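Local atomic coordinates of oxidoreductase (Methanosarcina mazei, PDB entry 3KA7), a protein that binds flavin-adenine dinucleotide and is probably an oxidoreductase of the flavin-containing amine oxidoreductase family, its substrate not established. Residues 259-264 against 388-393; 119-124 against 144-149. All coordinates share one frame; numbering follows the deposited sequence.

Contact 1 of 2, residues 259-264 against 388-393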
loop_
_atom_site.group_PDB
_atom_site.type_symbol
_atom_site.label_atom_id
_atom_site.label_comp_id
_atom_site.label_asym_id
_atom_site.label_seq_id
_atom_site.Cartn_x
_atom_site.Cartn_y
_atom_site.Cartn_z
ATOM N N GLU A 259 11.764 -20.044 -19.444
ATOM C CA GLU A 259 12.416 -20.689 -20.592
ATOM C C GLU A 259 13.482 -19.823 -21.256
ATOM O O GLU A 259 14.345 -20.327 -21.991
ATOM C CB GLU A 259 11.370 -21.088 -21.625
ATOM C CG GLU A 259 10.668 -22.382 -21.317
ATOM C CD GLU A 259 9.577 -22.690 -22.322
ATOM O OE1 GLU A 259 8.521 -22.026 -22.290
ATOM O OE2 GLU A 259 9.775 -23.602 -23.144
ATOM N N ALA A 260 13.436 -18.520 -20.993
ATOM C CA ALA A 260 14.343 -17.592 -21.653
ATOM C C ALA A 260 15.462 -17.101 -20.741
ATOM O O ALA A 260 16.470 -16.572 -21.208
ATOM C CB ALA A 260 13.565 -16.413 -22.226
ATOM N N LEU A 261 15.298 -17.290 -19.438
ATOM C CA LEU A 261 16.273 -16.774 -18.484
ATOM C C LEU A 261 17.535 -17.642 -18.369
ATOM O O LEU A 261 17.458 -18.863 -18.394
ATOM C CB LEU A 261 15.624 -16.614 -17.105
ATOM C CG LEU A 261 14.784 -15.351 -16.893
ATOM C CD1 LEU A 261 13.983 -15.485 -15.605
ATOM C CD2 LEU A 261 15.673 -14.120 -16.835
ATOM N N SER A 262 18.688 -16.998 -18.215
ATOM C CA SER A 262 19.951 -17.721 -18.059
ATOM C C SER A 262 20.565 -17.491 -16.682
ATOM O O SER A 262 20.840 -16.356 -16.301
ATOM C CB SER A 262 20.944 -17.312 -19.154
ATOM O OG SER A 262 22.262 -17.752 -18.845
ATOM N N LYS A 263 20.784 -18.571 -15.937
ATOM C CA LYS A 263 21.411 -18.460 -14.619
ATOM C C LYS A 263 22.803 -17.877 -14.747
ATOM O O LYS A 263 23.356 -17.343 -13.782
ATOM C CB LYS A 263 21.486 -19.823 -13.928
ATOM C CG LYS A 263 20.156 -20.306 -13.376
ATOM C CD LYS A 263 20.319 -21.582 -12.567
ATOM C CE LYS A 263 18.991 -22.016 -11.957
ATOM N NZ LYS A 263 18.349 -20.910 -11.191
ATOM N N GLU A 264 23.370 -17.992 -15.945
ATOM C CA GLU A 264 24.693 -17.460 -16.227
ATOM C C GLU A 264 24.624 -16.004 -16.661
ATOM O O GLU A 264 25.102 -15.111 -15.956
ATOM C CB GLU A 264 25.384 -18.299 -17.308
ATOM C CG GLU A 264 25.905 -19.645 -16.808
ATOM C CD GLU A 264 26.421 -20.535 -17.931
ATOM O OE1 GLU A 264 26.790 -20.005 -19.005
ATOM O OE2 GLU A 264 26.456 -21.770 -17.737
ATOM N N GLU A 388 12.815 -2.644 -14.632
ATOM C CA GLU A 388 13.338 -3.313 -15.823
ATOM C C GLU A 388 13.643 -4.783 -15.585
ATOM O O GLU A 388 13.762 -5.222 -14.446
ATOM C CB GLU A 388 14.587 -2.594 -16.335
ATOM C CG GLU A 388 14.288 -1.144 -16.699
ATOM C CD GLU A 388 15.418 -0.440 -17.424
ATOM O OE1 GLU A 388 16.540 -0.978 -17.493
ATOM O OE2 GLU A 388 15.169 0.673 -17.926
ATOM N N THR A 389 13.787 -5.525 -16.680
ATOM C CA THR A 389 14.104 -6.945 -16.629
ATOM C C THR A 389 15.230 -7.182 -17.622
ATOM O O THR A 389 15.671 -6.240 -18.296
ATOM C CB THR A 389 12.888 -7.820 -17.006
ATOM O OG1 THR A 389 12.611 -7.708 -18.414
ATOM C CG2 THR A 389 11.642 -7.387 -16.215
ATOM N N PRO A 390 15.706 -8.428 -17.719
ATOM C CA PRO A 390 16.765 -8.753 -18.675
ATOM C C PRO A 390 16.328 -8.618 -20.133
ATOM O O PRO A 390 17.172 -8.689 -21.038
ATOM C CB PRO A 390 17.078 -10.224 -18.357
ATOM C CG PRO A 390 16.707 -10.374 -16.921
ATOM C CD PRO A 390 15.479 -9.521 -16.758
ATOM N N PHE A 391 15.033 -8.423 -20.366
ATOM C CA PHE A 391 14.493 -8.459 -21.716
ATOM C C PHE A 391 13.957 -7.103 -22.150
ATOM O O PHE A 391 13.155 -6.480 -21.445
ATOM C CB PHE A 391 13.398 -9.521 -21.823
ATOM C CG PHE A 391 13.820 -10.870 -21.320
ATOM C CD1 PHE A 391 14.758 -11.623 -22.015
ATOM C CD2 PHE A 391 13.298 -11.376 -20.136
ATOM C CE1 PHE A 391 15.156 -12.877 -21.547
ATOM C CE2 PHE A 391 13.698 -12.638 -19.660
ATOM C CZ PHE A 391 14.623 -13.378 -20.364
ATOM N N SER A 392 14.388 -6.643 -23.320
ATOM C CA SER A 392 13.842 -5.399 -23.843
ATOM C C SER A 392 12.350 -5.513 -24.087
ATOM O O SER A 392 11.858 -6.558 -24.505
ATOM C CB SER A 392 14.576 -4.970 -25.120
ATOM O OG SER A 392 15.762 -4.316 -24.740
ATOM N N GLY A 393 11.627 -4.432 -23.805
ATOM C CA GLY A 393 10.190 -4.394 -24.024
ATOM C C GLY A 393 9.368 -5.084 -22.944
ATOM O O GLY A 393 8.152 -5.177 -23.062
#
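Ala260 and Leu261 meet the ring of Phe391, and the side-chain contacts between these two loops are apolar. Ala260 brings its methyl to the outer end of the ring, with CB 3.7 Å from Phe391 CZ. Leu261 reaches the same end with one branch. Its CD2 lies 3.8 Å from Phe391 CE2, and its CG is 4.0 Å from Phe391 CZ. Both aliphatic groups come in obliquely. The same CD2 also touches the neighbouring proline ring, 3.9 Å from Pro390 CG, and so is shared between Pro390 and Phe391. The ring of Phe391 has CB of Pro390 4.2 Å above its centre on one face. The carbonyl O of Ala260 lies at the ring edge, in its plane, 3.9 Å from Phe391 CE1. With CG anti to its own carbonyl carbon (chi1 -52°), Phe391 extends its ring toward Ala260 and Leu261 and presents CZ and CE2 to them.

No hydrogen bond crosses between 259-264 and 388-393. The polar bonding is local. Thr389 OG1 accepts from Phe391 N at 3.2 Å in an ST turn, which fixes the backbone just before the aromatic residue. The same hydroxyl is bonded to Leu394 O.

Ile224 of strand 219-225 touches both Ala260 and Phe391, and helix 267-275 adds Phe270 against Leu261 and Tyr269 against Pro390. This is plain loop-to-loop apolar packing at the periphery of the Rossmann-type nucleotide-binding region, next to the edge strand 394-396 of its parallel sheet.

Contact 2 of 2, residues 119-124 against 144-149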
loop_
_atom_site.group_PDB
_atom_site.type_symbol
_atom_site.label_atom_id
_atom_site.label_comp_id
_atom_site.label_asym_id
_atom_site.label_seq_id
_atom_site.Cartn_x
_atom_site.Cartn_y
_atom_site.Cartn_z
HETATM N N MSE A 119 12.083 20.485 21.744
HETATM C CA MSE A 119 12.849 21.485 21.024
HETATM C C MSE A 119 13.856 20.815 20.089
HETATM O O MSE A 119 14.118 21.316 19.003
HETATM C CB MSE A 119 13.557 22.455 21.988
HETATM C CG MSE A 119 12.622 23.400 22.755
HETATM SE SE MSE A 119 11.315 24.338 21.659
HETATM C CE MSE A 119 9.834 23.110 21.847
ATOM N N LYS A 120 14.425 19.687 20.503
ATOM C CA LYS A 120 15.341 18.983 19.610
ATOM C C LYS A 120 14.576 18.553 18.356
ATOM O O LYS A 120 15.041 18.761 17.232
ATOM C CB LYS A 120 16.012 17.791 20.305
ATOM C CG LYS A 120 17.194 17.197 19.512
ATOM C CD LYS A 120 18.009 16.227 20.342
ATOM C CE LYS A 120 19.134 15.626 19.514
ATOM N NZ LYS A 120 19.989 14.725 20.343
ATOM N N ILE A 121 13.391 17.988 18.546
ATOM C CA ILE A 121 12.597 17.551 17.395
ATOM C C ILE A 121 12.232 18.738 16.499
ATOM O O ILE A 121 12.292 18.638 15.273
ATOM C CB ILE A 121 11.327 16.777 17.836
ATOM C CG1 ILE A 121 11.692 15.413 18.453
ATOM C CG2 ILE A 121 10.351 16.634 16.677
ATOM C CD1 ILE A 121 12.516 14.456 17.573
ATOM N N ALA A 122 11.851 19.863 17.103
ATOM C CA ALA A 122 11.561 21.085 16.333
ATOM C C ALA A 122 12.715 21.448 15.407
ATOM O O ALA A 122 12.487 21.792 14.246
ATOM C CB ALA A 122 11.258 22.269 17.253
ATOM N N LEU A 123 13.947 21.402 15.914
ATOM C CA LEU A 123 15.094 21.749 15.064
ATOM C C LEU A 123 15.396 20.688 14.018
ATOM O O LEU A 123 15.733 21.012 12.879
ATOM C CB LEU A 123 16.333 22.089 15.881
ATOM C CG LEU A 123 16.305 23.606 16.096
ATOM C CD1 LEU A 123 17.094 24.010 17.273
ATOM C CD2 LEU A 123 16.751 24.379 14.873
ATOM N N LEU A 124 15.261 19.429 14.394
ATOM C CA LEU A 124 15.431 18.343 13.417
ATOM C C LEU A 124 14.400 18.456 12.287
ATOM O O LEU A 124 14.679 18.127 11.154
ATOM C CB LEU A 124 15.350 16.978 14.094
ATOM C CG LEU A 124 16.551 16.607 14.982
ATOM C CD1 LEU A 124 16.230 15.363 15.821
ATOM C CD2 LEU A 124 17.851 16.429 14.169
ATOM N N SER A 144 19.364 7.407 18.510
ATOM C CA SER A 144 20.577 8.223 18.553
ATOM C C SER A 144 20.238 9.683 18.886
ATOM O O SER A 144 21.112 10.457 19.293
ATOM C CB SER A 144 21.341 8.125 17.225
ATOM O OG SER A 144 20.700 8.881 16.197
ATOM N N GLN A 145 18.964 10.052 18.725
ATOM C CA GLN A 145 18.521 11.444 18.891
ATOM C C GLN A 145 17.807 11.727 20.221
ATOM O O GLN A 145 18.058 12.754 20.869
ATOM C CB GLN A 145 17.593 11.847 17.741
ATOM C CG GLN A 145 18.278 11.814 16.381
ATOM C CD GLN A 145 19.528 12.645 16.390
ATOM O OE1 GLN A 145 19.475 13.853 16.611
ATOM N NE2 GLN A 145 20.671 12.005 16.166
ATOM N N VAL A 146 16.899 10.829 20.595
ATOM C CA VAL A 146 16.048 10.984 21.775
ATOM C C VAL A 146 15.866 9.617 22.454
ATOM O O VAL A 146 15.590 8.622 21.775
ATOM C CB VAL A 146 14.651 11.538 21.378
ATOM C CG1 VAL A 146 13.732 11.592 22.595
ATOM C CG2 VAL A 146 14.783 12.916 20.718
ATOM N N SER A 147 16.021 9.565 23.779
ATOM C CA SER A 147 15.933 8.291 24.515
ATOM C C SER A 147 14.495 7.890 24.893
ATOM O O SER A 147 14.212 6.715 25.116
ATOM C CB SER A 147 16.828 8.303 25.763
ATOM O OG SER A 147 16.255 9.076 26.815
ATOM N N ASP A 148 13.591 8.861 24.940
ATOM C CA ASP A 148 12.183 8.602 25.270
ATOM C C ASP A 148 11.574 7.503 24.383
ATOM O O ASP A 148 11.498 7.637 23.160
ATOM C CB ASP A 148 11.379 9.900 25.146
ATOM C CG ASP A 148 9.983 9.810 25.774
ATOM O OD1 ASP A 148 9.396 8.704 25.873
ATOM O OD2 ASP A 148 9.460 10.876 26.147
ATOM N N GLU A 149 11.136 6.417 25.015
ATOM C CA GLU A 149 10.549 5.297 24.290
ATOM C C GLU A 149 9.301 5.671 23.474
ATOM O O GLU A 149 8.950 4.953 22.533
ATOM C CB GLU A 149 10.220 4.152 25.256
ATOM C CG GLU A 149 9.634 2.920 24.568
ATOM C CD GLU A 149 9.157 1.850 25.545
ATOM O OE1 GLU A 149 8.392 2.181 26.490
ATOM O OE2 GLU A 149 9.535 0.671 25.354
HETATM O O HOH W 1 22.122 13.348 19.168
#
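Lys120 donates from NZ to the backbone O of Gln145 at 2.8 Å. NZ approaches one of the oxygen's lone pairs within the carbonyl plane, with a C=O...N angle of 128°. The lysine reaches it with an extended chain, CG anti to the backbone N (chi1 -168°). Its CE also passes 3.4 Å from Gln145 OE1, where the lysine chain runs roughly perpendicular to the glutamine side chain. A water bridges the segments as well, accepting from Lys120 NZ at 2.8 Å and donating to Ser144 O. Leu124, one helical turn on, sets CD1 3.7 Å from the same OE1. Deeper in, Ile121 CD1 meets Val146 CG2 at 4.2 Å.

A second shell positions Gln145. Its NE2 donates to Ser144 OG at 3.1 Å, nearly in the amide plane, and this fixes the amide's rotation. Ser144 OG is in turn bonded to Trp141 O. An alanine in place of Gln145 would probably open a gap beside Leu124 CD1 and deprive Ser144 OG of its amide donor.

Farther out, Leu151 of helix 149-163 packs on both Ile121 and Val146. Asp148 N-caps that helix through Trp150 N. The contact thus joins the middle of helix 115-127 to the end of helix 138-145 and the turn into helix 149-163.

From the N terminus, the chain first meets contact 2. It closes a short loop: helix 115-127 is followed by helix 138-145, with 19 residues between the two segments. Contact 1 opens later and spans 123 residues, from the loop after helix 250-256 to the loop before strand 394-396. That span includes most of the seven-stranded mixed sheet. The contacts are in series and neither nest nor cross. Their centres are 47 Å apart, and their nearest atoms about 33 Å. Contact 2 ties neighbouring helices together, whereas contact 1 brings the chain back to the parallel sheet. Both lie away from the residues that bind FAD.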